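Local structure of probable aminotransferase (Pseudomonas aeruginosa, 5YKT) at residues S138-N143 with H167-E172; V223-F228 with L256-T261; A286-G291 with A341-V346; V146-R151 with F323-T328. The protein is probably a class-III aminotransferase, a dimeric protein that binds 4'-deoxy-4'-aminopyridoxal-5'-phosphate in pockets formed with residues of both subunits. The protein carries 1 engineered substitution. All blocks are in the same frame, centred on the assembly; numbering follows the deposited sequence.

Contact 1 of 4, residues S138-N143 with H167-E172; sequences SATDAN and HGSVDE. With PMP (4'-deoxy-4'-aminopyridoxal-5'-phosphate), chain C.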
# COMPACT_ATOMS: atom_id res chain seq x y z
N SER A 138 -1.52 -3.05 -2.28
CA SER A 138 -1.01 -2.64 -3.59
C SER A 138 -0.33 -3.80 -4.31
O SER A 138 0.18 -4.73 -3.68
CB SER A 138 -0.00 -1.51 -3.47
OG SER A 138 1.20 -1.96 -2.87
N ALA A 139 -0.27 -3.70 -5.63
CA ALA A 139 0.47 -4.69 -6.41
C ALA A 139 1.95 -4.68 -6.05
O ALA A 139 2.58 -5.74 -6.00
CB ALA A 139 0.29 -4.46 -7.90
N THR A 140 2.51 -3.50 -5.77
CA THR A 140 3.89 -3.42 -5.29
C THR A 140 4.09 -4.33 -4.09
O THR A 140 5.03 -5.15 -4.04
CB THR A 140 4.30 -1.99 -4.91
OG1 THR A 140 4.36 -1.16 -6.08
CG2 THR A 140 5.62 -1.98 -4.18
N ASP A 141 3.19 -4.20 -3.11
CA ASP A 141 3.33 -4.99 -1.90
C ASP A 141 3.14 -6.47 -2.15
O ASP A 141 3.85 -7.29 -1.56
CB ASP A 141 2.35 -4.52 -0.83
CG ASP A 141 2.76 -3.24 -0.18
OD1 ASP A 141 3.86 -2.69 -0.50
OD2 ASP A 141 1.98 -2.77 0.66
N ALA A 142 2.20 -6.84 -3.03
CA ALA A 142 2.07 -8.25 -3.38
C ALA A 142 3.40 -8.78 -3.92
O ALA A 142 3.89 -9.84 -3.50
CB ALA A 142 0.95 -8.48 -4.39
N ASN A 143 4.01 -8.05 -4.84
CA ASN A 143 5.31 -8.46 -5.37
C ASN A 143 6.39 -8.53 -4.27
O ASN A 143 7.13 -9.54 -4.19
CB ASN A 143 5.74 -7.53 -6.51
CG ASN A 143 4.98 -7.80 -7.79
OD1 ASN A 143 4.61 -8.95 -8.08
ND2 ASN A 143 4.75 -6.74 -8.59
N HIS A 167 7.35 -3.31 -11.90
CA HIS A 167 6.57 -4.10 -10.94
C HIS A 167 6.18 -3.29 -9.70
O HIS A 167 5.78 -3.88 -8.71
CB HIS A 167 7.37 -5.33 -10.51
CG HIS A 167 7.64 -6.25 -11.65
ND1 HIS A 167 6.64 -6.98 -12.24
CD2 HIS A 167 8.74 -6.44 -12.40
CE1 HIS A 167 7.12 -7.62 -13.30
NE2 HIS A 167 8.41 -7.32 -13.40
N GLY A 168 6.26 -1.96 -9.78
CA GLY A 168 6.03 -1.09 -8.64
C GLY A 168 7.30 -0.65 -7.97
O GLY A 168 8.39 -0.78 -8.52
N SER A 169 7.14 -0.13 -6.76
CA SER A 169 8.29 0.36 -5.98
C SER A 169 8.97 -0.80 -5.24
O SER A 169 9.08 -0.80 -4.01
CB SER A 169 7.87 1.52 -5.07
OG SER A 169 6.75 1.18 -4.25
N VAL A 170 9.41 -1.78 -6.02
CA VAL A 170 10.10 -2.96 -5.57
C VAL A 170 11.57 -2.65 -5.84
O VAL A 170 12.02 -2.67 -7.00
CB VAL A 170 9.66 -4.20 -6.37
CG1 VAL A 170 10.49 -5.42 -5.96
CG2 VAL A 170 8.17 -4.45 -6.19
N ASP A 171 12.32 -2.30 -4.81
CA ASP A 171 13.66 -1.73 -5.04
C ASP A 171 14.57 -2.67 -5.82
O ASP A 171 15.32 -2.19 -6.67
CB ASP A 171 14.33 -1.30 -3.74
CG ASP A 171 13.67 -0.08 -3.08
OD1 ASP A 171 12.81 0.63 -3.68
OD2 ASP A 171 14.02 0.18 -1.90
N GLU A 172 14.48 -3.98 -5.56
CA GLU A 172 15.35 -4.98 -6.23
C GLU A 172 15.13 -5.03 -7.74
O GLU A 172 16.01 -5.49 -8.47
CB GLU A 172 15.13 -6.41 -5.68
CG GLU A 172 15.18 -6.56 -4.18
CD GLU A 172 13.79 -6.60 -3.59
OE1 GLU A 172 13.15 -5.49 -3.61
OE2 GLU A 172 13.35 -7.70 -3.15
N1 PMP C . 3.00 -4.49 -11.67
C2 PMP C . 2.82 -3.94 -12.89
C2A PMP C . 2.92 -4.77 -14.14
C3 PMP C . 2.46 -2.52 -12.99
O3 PMP C . 2.26 -1.93 -14.19
C4 PMP C . 2.34 -1.71 -11.78
C4A PMP C . 1.98 -0.26 -11.90
N4A PMP C . 0.78 -0.12 -12.70
C5 PMP C . 2.58 -2.42 -10.50
C6 PMP C . 2.91 -3.77 -10.53
C5A PMP C . 2.52 -1.67 -9.20
O4P PMP C . 1.19 -1.26 -8.89
P PMP C . 1.04 -0.13 -7.76
O1P PMP C . 1.61 1.14 -8.29
O2P PMP C . 1.76 -0.71 -6.56
O3P PMP C . -0.45 -0.04 -7.59
O HOH W 1 4.58 2.00 -5.53

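Contact 2 of 4, residues V223-F228 with L256-T261; sequences VLTEPF and LIIDET. With PMP (4'-deoxy-4'-aminopyridoxal-5'-phosphate), chain C.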
# COMPACT_ATOMS: atom_id res chain seq x y z
N VAL A 223 11.75 -15.89 -10.51
CA VAL A 223 11.67 -15.03 -11.67
C VAL A 223 10.37 -14.25 -11.56
O VAL A 223 9.30 -14.86 -11.38
CB VAL A 223 11.66 -15.84 -12.99
CG1 VAL A 223 11.44 -14.91 -14.18
CG2 VAL A 223 12.97 -16.62 -13.17
N LEU A 224 10.46 -12.93 -11.63
CA LEU A 224 9.28 -12.06 -11.56
C LEU A 224 9.10 -11.42 -12.92
O LEU A 224 10.03 -10.82 -13.44
CB LEU A 224 9.48 -10.98 -10.50
CG LEU A 224 8.43 -9.85 -10.42
CD1 LEU A 224 7.05 -10.43 -10.14
CD2 LEU A 224 8.77 -8.86 -9.32
N THR A 225 7.91 -11.52 -13.50
CA THR A 225 7.67 -10.97 -14.84
C THR A 225 6.21 -10.77 -15.15
O THR A 225 5.35 -11.52 -14.68
CB THR A 225 8.26 -11.90 -15.92
OG1 THR A 225 8.20 -11.27 -17.21
CG2 THR A 225 7.58 -13.28 -15.98
N GLU A 226 5.92 -9.76 -15.98
CA GLU A 226 4.64 -9.76 -16.68
C GLU A 226 4.71 -10.86 -17.75
O GLU A 226 5.79 -11.15 -18.26
CB GLU A 226 4.40 -8.45 -17.38
CG GLU A 226 4.24 -7.24 -16.49
CD GLU A 226 3.86 -6.04 -17.31
OE1 GLU A 226 2.65 -5.82 -17.48
OE2 GLU A 226 4.78 -5.35 -17.84
N PRO A 227 3.58 -11.47 -18.10
CA PRO A 227 3.60 -12.47 -19.19
C PRO A 227 3.73 -11.86 -20.59
O PRO A 227 4.04 -12.57 -21.56
CB PRO A 227 2.27 -13.19 -19.02
CG PRO A 227 1.35 -12.15 -18.42
CD PRO A 227 2.22 -11.27 -17.55
N PHE A 228 3.51 -10.56 -20.67
CA PHE A 228 3.55 -9.78 -21.89
C PHE A 228 3.95 -8.42 -21.33
O PHE A 228 3.23 -7.89 -20.47
CB PHE A 228 2.14 -9.82 -22.47
CG PHE A 228 1.99 -9.21 -23.83
CD1 PHE A 228 2.02 -7.84 -24.01
CD2 PHE A 228 1.68 -10.02 -24.92
CE1 PHE A 228 1.85 -7.30 -25.27
CE2 PHE A 228 1.48 -9.47 -26.19
CZ PHE A 228 1.57 -8.11 -26.35
N LEU A 256 8.16 -19.20 -10.40
CA LEU A 256 7.75 -18.33 -11.48
C LEU A 256 6.57 -17.47 -11.02
O LEU A 256 5.46 -18.00 -10.80
CB LEU A 256 7.36 -19.19 -12.69
CG LEU A 256 6.79 -18.44 -13.90
CD1 LEU A 256 7.80 -17.43 -14.42
CD2 LEU A 256 6.37 -19.42 -14.99
N ILE A 257 6.80 -16.16 -10.92
CA ILE A 257 5.80 -15.19 -10.46
C ILE A 257 5.32 -14.41 -11.68
O ILE A 257 6.11 -13.70 -12.33
CB ILE A 257 6.37 -14.19 -9.44
CG1 ILE A 257 7.10 -14.89 -8.28
CG2 ILE A 257 5.24 -13.29 -8.91
CD1 ILE A 257 8.05 -13.95 -7.55
N ILE A 258 4.03 -14.54 -11.98
CA ILE A 258 3.42 -13.86 -13.13
C ILE A 258 2.60 -12.67 -12.60
O ILE A 258 1.61 -12.85 -11.88
CB ILE A 258 2.57 -14.83 -13.95
CG1 ILE A 258 3.43 -15.99 -14.50
CG2 ILE A 258 1.85 -14.11 -15.07
CD1 ILE A 258 4.48 -15.57 -15.49
N ASP A 259 2.99 -11.47 -13.02
CA ASP A 259 2.37 -10.22 -12.58
C ASP A 259 1.40 -9.74 -13.68
O ASP A 259 1.85 -9.30 -14.76
CB ASP A 259 3.47 -9.20 -12.31
CG ASP A 259 2.96 -7.85 -11.84
OD1 ASP A 259 1.73 -7.59 -11.85
OD2 ASP A 259 3.82 -7.02 -11.48
N GLU A 260 0.11 -9.83 -13.39
CA GLU A 260 -0.96 -9.54 -14.34
C GLU A 260 -1.67 -8.21 -14.06
O GLU A 260 -2.78 -7.97 -14.56
CB GLU A 260 -1.95 -10.69 -14.38
CG GLU A 260 -1.32 -11.96 -14.95
CD GLU A 260 -2.06 -12.51 -16.16
OE1 GLU A 260 -2.59 -11.72 -16.97
OE2 GLU A 260 -2.04 -13.74 -16.33
N THR A 261 -1.01 -7.34 -13.32
CA THR A 261 -1.55 -6.03 -12.99
C THR A 261 -2.08 -5.27 -14.22
O THR A 261 -3.12 -4.62 -14.12
CB THR A 261 -0.50 -5.22 -12.21
OG1 THR A 261 -0.25 -5.89 -10.97
CG2 THR A 261 -0.96 -3.79 -11.90
N1 PMP C . 3.00 -4.49 -11.67
C2 PMP C . 2.82 -3.94 -12.89
C2A PMP C . 2.92 -4.77 -14.14
C3 PMP C . 2.46 -2.52 -12.99
O3 PMP C . 2.26 -1.93 -14.19
C4 PMP C . 2.34 -1.71 -11.78
C4A PMP C . 1.98 -0.26 -11.90
N4A PMP C . 0.78 -0.12 -12.70
C5 PMP C . 2.58 -2.42 -10.50
C6 PMP C . 2.91 -3.77 -10.53
C5A PMP C . 2.52 -1.67 -9.20
O4P PMP C . 1.19 -1.26 -8.89
P PMP C . 1.04 -0.13 -7.76
O1P PMP C . 1.61 1.14 -8.29
O2P PMP C . 1.76 -0.71 -6.56
O3P PMP C . -0.45 -0.04 -7.59
O HOH W 2 0.77 -7.12 -16.10

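Contact 3 of 4, residues A286-G291 with A341-V346; sequences ACIAGG and ATFAEV. Engineered in segment 286-291: Ala286 (natural residue Lys).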
# COMPACT_ATOMS: atom_id res chain seq x y z
N ALA A 286 -4.91 -3.27 -8.35
CA ALA A 286 -6.10 -2.65 -7.76
C ALA A 286 -7.31 -2.47 -8.67
O ALA A 286 -8.37 -2.10 -8.17
CB ALA A 286 -5.73 -1.31 -7.14
N CYS A 287 -7.21 -2.79 -9.96
CA CYS A 287 -8.40 -2.78 -10.80
C CYS A 287 -9.59 -3.55 -10.21
O CYS A 287 -10.74 -3.31 -10.58
CB CYS A 287 -8.09 -3.33 -12.19
SG CYS A 287 -7.52 -5.03 -12.22
N ILE A 288 -9.31 -4.49 -9.31
CA ILE A 288 -10.34 -5.37 -8.76
C ILE A 288 -11.16 -4.80 -7.60
O ILE A 288 -12.10 -5.44 -7.17
CB ILE A 288 -9.74 -6.73 -8.33
CG1 ILE A 288 -8.74 -6.57 -7.19
CG2 ILE A 288 -9.11 -7.42 -9.53
CD1 ILE A 288 -8.09 -7.86 -6.75
N ALA A 289 -10.84 -3.63 -7.07
CA ALA A 289 -11.52 -3.11 -5.87
C ALA A 289 -12.00 -1.66 -5.97
O ALA A 289 -12.11 -0.96 -4.98
CB ALA A 289 -10.62 -3.28 -4.65
N GLY A 290 -12.34 -1.24 -7.18
CA GLY A 290 -13.10 -0.02 -7.39
C GLY A 290 -12.48 1.29 -6.92
O GLY A 290 -13.22 2.22 -6.58
N GLY A 291 -11.16 1.35 -6.93
CA GLY A 291 -10.44 2.53 -6.42
C GLY A 291 -9.98 2.44 -4.98
O GLY A 291 -9.33 3.36 -4.48
N ALA A 341 -18.04 -7.51 -5.68
CA ALA A 341 -18.84 -6.82 -6.71
C ALA A 341 -18.16 -6.84 -8.06
O ALA A 341 -18.81 -7.08 -9.09
CB ALA A 341 -19.14 -5.41 -6.28
N THR A 342 -16.85 -6.59 -8.07
CA THR A 342 -16.12 -6.56 -9.34
C THR A 342 -16.11 -7.91 -10.02
O THR A 342 -16.42 -8.01 -11.22
CB THR A 342 -14.69 -6.05 -9.11
OG1 THR A 342 -14.76 -4.74 -8.55
CG2 THR A 342 -13.92 -5.99 -10.41
N PHE A 343 -15.75 -8.96 -9.28
CA PHE A 343 -15.70 -10.28 -9.89
C PHE A 343 -17.09 -10.79 -10.30
O PHE A 343 -17.23 -11.44 -11.33
CB PHE A 343 -15.03 -11.29 -8.95
CG PHE A 343 -13.54 -11.07 -8.75
CD1 PHE A 343 -12.67 -10.87 -9.82
CD2 PHE A 343 -13.01 -11.03 -7.48
CE1 PHE A 343 -11.33 -10.68 -9.62
CE2 PHE A 343 -11.66 -10.85 -7.27
CZ PHE A 343 -10.82 -10.66 -8.34
N ALA A 344 -18.11 -10.53 -9.51
CA ALA A 344 -19.47 -11.02 -9.81
C ALA A 344 -20.14 -10.27 -10.95
O ALA A 344 -20.80 -10.88 -11.80
CB ALA A 344 -20.32 -10.97 -8.57
N GLU A 345 -19.99 -8.94 -10.95
CA GLU A 345 -20.84 -8.07 -11.77
C GLU A 345 -20.12 -7.34 -12.88
O GLU A 345 -20.79 -6.86 -13.81
CB GLU A 345 -21.56 -7.05 -10.90
CG GLU A 345 -22.37 -7.62 -9.74
CD GLU A 345 -23.50 -8.53 -10.20
OE1 GLU A 345 -24.10 -8.26 -11.26
OE2 GLU A 345 -23.78 -9.51 -9.47
N VAL A 346 -18.80 -7.21 -12.79
CA VAL A 346 -18.04 -6.37 -13.73
C VAL A 346 -17.14 -7.17 -14.67
O VAL A 346 -17.20 -6.97 -15.88
CB VAL A 346 -17.23 -5.32 -12.96
CG1 VAL A 346 -16.38 -4.49 -13.93
CG2 VAL A 346 -18.17 -4.41 -12.17
O HOH W 3 -13.31 -2.66 -9.60

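Contact 4 of 4, residues V146-R151 with F323-T328; sequences VLRLCR and FGFGGT. With PMP (4'-deoxy-4'-aminopyridoxal-5'-phosphate), chain E.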
# COMPACT_ATOMS: atom_id res chain seq x y z
N VAL A 146 5.62 -11.62 -1.92
CA VAL A 146 5.90 -12.88 -2.60
C VAL A 146 7.40 -13.11 -2.70
O VAL A 146 7.86 -14.23 -2.45
CB VAL A 146 5.23 -12.94 -3.99
CG1 VAL A 146 5.70 -14.14 -4.80
CG2 VAL A 146 3.72 -13.02 -3.84
N LEU A 147 8.15 -12.07 -3.01
CA LEU A 147 9.61 -12.21 -3.09
C LEU A 147 10.21 -12.63 -1.75
O LEU A 147 11.07 -13.52 -1.71
CB LEU A 147 10.30 -10.96 -3.63
CG LEU A 147 10.02 -10.66 -5.10
CD1 LEU A 147 10.65 -9.34 -5.50
CD2 LEU A 147 10.47 -11.76 -6.05
N ARG A 148 9.72 -12.03 -0.67
CA ARG A 148 10.14 -12.40 0.69
C ARG A 148 9.88 -13.88 0.95
O ARG A 148 10.77 -14.61 1.42
CB ARG A 148 9.43 -11.53 1.73
CG ARG A 148 9.58 -11.99 3.17
CD ARG A 148 8.94 -11.02 4.18
NE ARG A 148 9.72 -9.81 4.29
CZ ARG A 148 10.83 -9.69 5.03
NH1 ARG A 148 11.27 -10.70 5.78
NH2 ARG A 148 11.51 -8.54 5.03
N LEU A 149 8.67 -14.33 0.63
CA LEU A 149 8.30 -15.73 0.86
C LEU A 149 9.15 -16.66 -0.00
O LEU A 149 9.54 -17.73 0.45
CB LEU A 149 6.82 -15.94 0.63
CG LEU A 149 5.94 -15.26 1.70
CD1 LEU A 149 4.50 -15.30 1.26
CD2 LEU A 149 6.10 -15.90 3.06
N CYS A 150 9.44 -16.25 -1.23
CA CYS A 150 10.32 -17.04 -2.08
C CYS A 150 11.73 -17.17 -1.53
O CYS A 150 12.32 -18.24 -1.60
CB CYS A 150 10.37 -16.50 -3.51
SG CYS A 150 8.84 -16.79 -4.41
N ARG A 151 12.27 -16.08 -0.98
CA ARG A 151 13.58 -16.16 -0.32
C ARG A 151 13.52 -17.08 0.91
O ARG A 151 14.41 -17.90 1.12
CB ARG A 151 14.10 -14.78 0.06
CG ARG A 151 14.42 -13.91 -1.15
CD ARG A 151 15.21 -12.69 -0.71
NE ARG A 151 15.66 -11.88 -1.83
CZ ARG A 151 15.02 -10.84 -2.36
NH1 ARG A 151 13.86 -10.42 -1.91
NH2 ARG A 151 15.58 -10.19 -3.39
N PHE A 323 6.06 -11.02 10.85
CA PHE A 323 6.97 -11.79 10.00
C PHE A 323 7.50 -10.99 8.80
O PHE A 323 7.98 -11.57 7.83
CB PHE A 323 6.35 -13.12 9.55
CG PHE A 323 5.85 -13.96 10.69
CD1 PHE A 323 6.75 -14.60 11.54
CD2 PHE A 323 4.49 -14.13 10.91
CE1 PHE A 323 6.29 -15.40 12.58
CE2 PHE A 323 4.03 -14.92 11.96
CZ PHE A 323 4.94 -15.55 12.78
N GLY A 324 7.43 -9.66 8.88
CA GLY A 324 7.98 -8.79 7.84
C GLY A 324 7.06 -8.44 6.68
O GLY A 324 7.47 -7.75 5.75
N PHE A 325 5.80 -8.88 6.73
CA PHE A 325 4.87 -8.60 5.64
C PHE A 325 3.45 -8.52 6.17
O PHE A 325 3.23 -8.64 7.39
CB PHE A 325 5.05 -9.59 4.48
CG PHE A 325 4.57 -10.99 4.74
CD1 PHE A 325 5.26 -11.83 5.60
CD2 PHE A 325 3.45 -11.48 4.10
CE1 PHE A 325 4.83 -13.10 5.81
CE2 PHE A 325 3.00 -12.76 4.31
CZ PHE A 325 3.69 -13.58 5.18
N GLY A 326 2.51 -8.31 5.26
CA GLY A 326 1.15 -7.98 5.62
C GLY A 326 1.10 -6.49 5.79
O GLY A 326 2.10 -5.81 5.59
N GLY A 327 -0.04 -5.99 6.24
CA GLY A 327 -0.23 -4.58 6.47
C GLY A 327 -1.53 -4.34 7.19
O GLY A 327 -2.44 -5.16 7.12
N THR A 328 -1.62 -3.23 7.92
CA THR A 328 -2.73 -3.04 8.86
C THR A 328 -4.12 -3.02 8.20
O THR A 328 -5.08 -3.55 8.76
CB THR A 328 -2.48 -1.78 9.69
OG1 THR A 328 -1.21 -1.92 10.33
CG2 THR A 328 -3.54 -1.59 10.77
N1 PMP E . 4.17 2.96 11.80
C2 PMP E . 3.70 2.58 12.99
C2A PMP E . 4.11 3.31 14.24
C3 PMP E . 2.77 1.45 13.06
O3 PMP E . 2.26 1.02 14.25
C4 PMP E . 2.39 0.76 11.82
C4A PMP E . 1.45 -0.41 11.89
N4A PMP E . 0.20 0.10 12.40
C5 PMP E . 2.98 1.27 10.57
C6 PMP E . 3.85 2.36 10.63
C5A PMP E . 2.67 0.62 9.24
O4P PMP E . 1.30 0.77 8.93
P PMP E . 0.72 -0.15 7.74
O1P PMP E . 1.65 0.05 6.56
O2P PMP E . -0.66 0.41 7.54
O3P PMP E . 0.70 -1.55 8.28
O HOH W 4 10.03 -13.09 7.06
O HOH W 5 8.29 -7.75 3.04

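Contact 1 of 4, residues S138-N143 with H167-E172
One wall of the 4'-deoxy-4'-aminopyridoxal-5'-phosphate (PMP) pocket forms where Thr140 and Asn143, on the opening turns of helix 139-154, meet the loop 167-170. Ser138 is the N-cap of that helix: its OG accepts from Asp141 N, leaving the amide of Thr140 to point at the phosphate, with Thr140 N 3.0 Å from PMP O2P. Thr140 CG2 is anti to the backbone N, which puts OG1 beside that N (chi1 -68°), and both donors therefore reach the same oxygen; OG1 lies 2.7 Å from O2P. Having given its proton to the phosphate, Thr140 OG1 accepts from Ser169 N at 3.0 Å, a somewhat bent bond (144°), and from a water that also touches Ser169 OG. The loop comes so close here that Thr140 OG1 is 3.1 Å from Gly168 CA; glycine suits the place because a beta carbon would run into the hydroxyl and the backbone angles disfavour one too. A turn further on, Asn143 ND2 donates to His167 O at 3.0 Å, within the carbonyl plane and on a lone pair. The Asn143 amide stands almost square to the imidazole (87°), and Asn143 ND2 and His167 ND1 both reach Asp259 OD2 at the end of strand 255-259. Val170 CG2 closes the apolar flank at 3.9 Å from Asn143 CB. A phosphate held by an amide of the first helical turn probably gains from the helix dipole, while the hydroxyl, committed as donor and acceptor, ties loop, helix and ligand together.

Contact 2 of 4, residues V223-F228 with L256-T261
Leu224 and Thr225 pair with Ile257 and Ile258 in adjacent parallel strands of the seven-stranded sheet, joined through helix 241-251 as a beta-alpha-beta unit. Backbone bonds set the register: Ile257 N donates to Val223 O at 2.9 Å, Thr225 N to Ile257 O at 3.1 Å, and Asp259 N to Thr225 O at 2.9 Å.

Apolar side chains touch on both faces. On the face of Leu224 and Ile257, Leu224 CD1 meets Ile257 CG2 at 3.6 Å, the two chains crossing aslant; on the other, Thr225 and Ile258 lie alongside, their methyls 3.9 Å apart (CG2 to CD1). Pro227, whose ring has no N-H to offer, rests its CD on Ile258 CG2 at 3.8 Å.

Polar groups gather at the C-terminal ends of the two strands, where PMP binds. A water donates to both Glu226 OE1 and Asp259 O, and Glu226 OE1 is also hydrogen-bonded to Thr230 OG1. Asp259 OD1 accepts from Thr261 N, which makes an Asx turn, and also from Thr261 OG1, while Asp259 OD2 lies 2.7 Å from PMP N1.

Contact 3 of 4, residues A286-G291 with A341-V346
With chi1 of -60° Thr342 places OG1 beside its backbone N, which turns the hydroxyl to Ile288 O; Ile288 puts CG1 between its backbone N and carbonyl carbon (chi1 64°), which leaves CG2 facing Phe343. The groups so placed join helix 333-346 to the short 3-10 turn 286-288, which follows strand 281-284 of the seven-stranded sheet. The turn is drawn tight by Ala289 N, bonded to Ala286 O at 3.1 Å; Ala286 is an engineered residue, naturally lysine, and packs on Leu329 of the second subunit.

Thr342 OG1 lies 3.1 Å from Ile288 O, but its single proton could instead go to Ala338 O a turn back. Threonine suits the place because its hydroxyl can give its proton to one of these carbonyls and accept from a water, while its methyl packs: Thr342 CG2 lies 4.0 Å from Ile288 CA.

The apolar half is made by Ile288 CG2, 3.9 Å from Phe343 CZ, the methyl approaching the ring obliquely. Phe343 is hemmed in further by Trp119 and Leu124 of helix 115-128. Positive phi at Gly290 and Gly291 lets the loop turn away, and there Gly290 O is hydrogen-bonded to Ser108 OG of the second subunit. One water joins the two segments, donating to Thr342 OG1 at 2.7 Å and to Cys287 O at 2.8 Å, with a weak bond from Gly290 N.

Contact 4 of 4, residues V146-R151 with F323-T328
Leu149 and Arg148 meet Phe325 in the close-packed part of this contact. Leu149 CD2 reaches Phe325 CZ at 4.0 Å, the two side chains crossing at about a right angle, and the aliphatic CD of Arg148 lies 4.0 Å from Phe325 CD1. Phe325 can present its ring this way because CG sits between its backbone N and carbonyl carbon (chi1 71°). Gly324 packs over one face of the Arg148 guanidinium, its CA 4.0 Å above the centre of the plane; a beta carbon would strike that group.

Helix 139-154 here faces the loop that leads to helix 333-346, at the interface of the dimer. Further along, Thr328 N donates at 2.9 Å to O3P of the PMP whose phosphate is also bound by Thr140 of the second subunit; Phe325 stacks on His48 of that subunit.

The polar side is looser and mediated by water. Arg148 bends at its third torsion (-72°), and Arg148 NE is 3.4 Å from Gly324 O, but the angle is too poor for a hydrogen bond. Instead one water, in the guanidinium plane, accepts from Arg148 NE at 2.8 Å and donates to Gly324 O; a second accepts from Arg148 NH1 and donates to Phe323 O. Arginine suits the place because its several N-H groups also reach the second subunit: NH2 forms a salt bridge with Asp171 and NH1 donates to His190 O, both of that subunit.

How the contacts relate
All four contacts are buried, but they differ in place. Contact 2 lies inside the central sheet, pairing two of its strands through backbone bonds and branched apolar chains, and no other subunit touches it. Contact 1 lies against it, joined through Asp259 OD2, and the two share one PMP. Contacts 1 and 4 use successive parts of helix 139-154: its start binds the phosphate and its middle faces the second subunit, which contacts 1 and 3 also touch; Glu172 pairs with Arg151 between them. The same middle turns pack on Ile257 of contact 2. Contact 3 stands apart, its centre about 21 Å from those of contacts 1 and 2. A bridging water occurs in every contact, but in contact 4 waters carry all the hydrogen bonding between the segments.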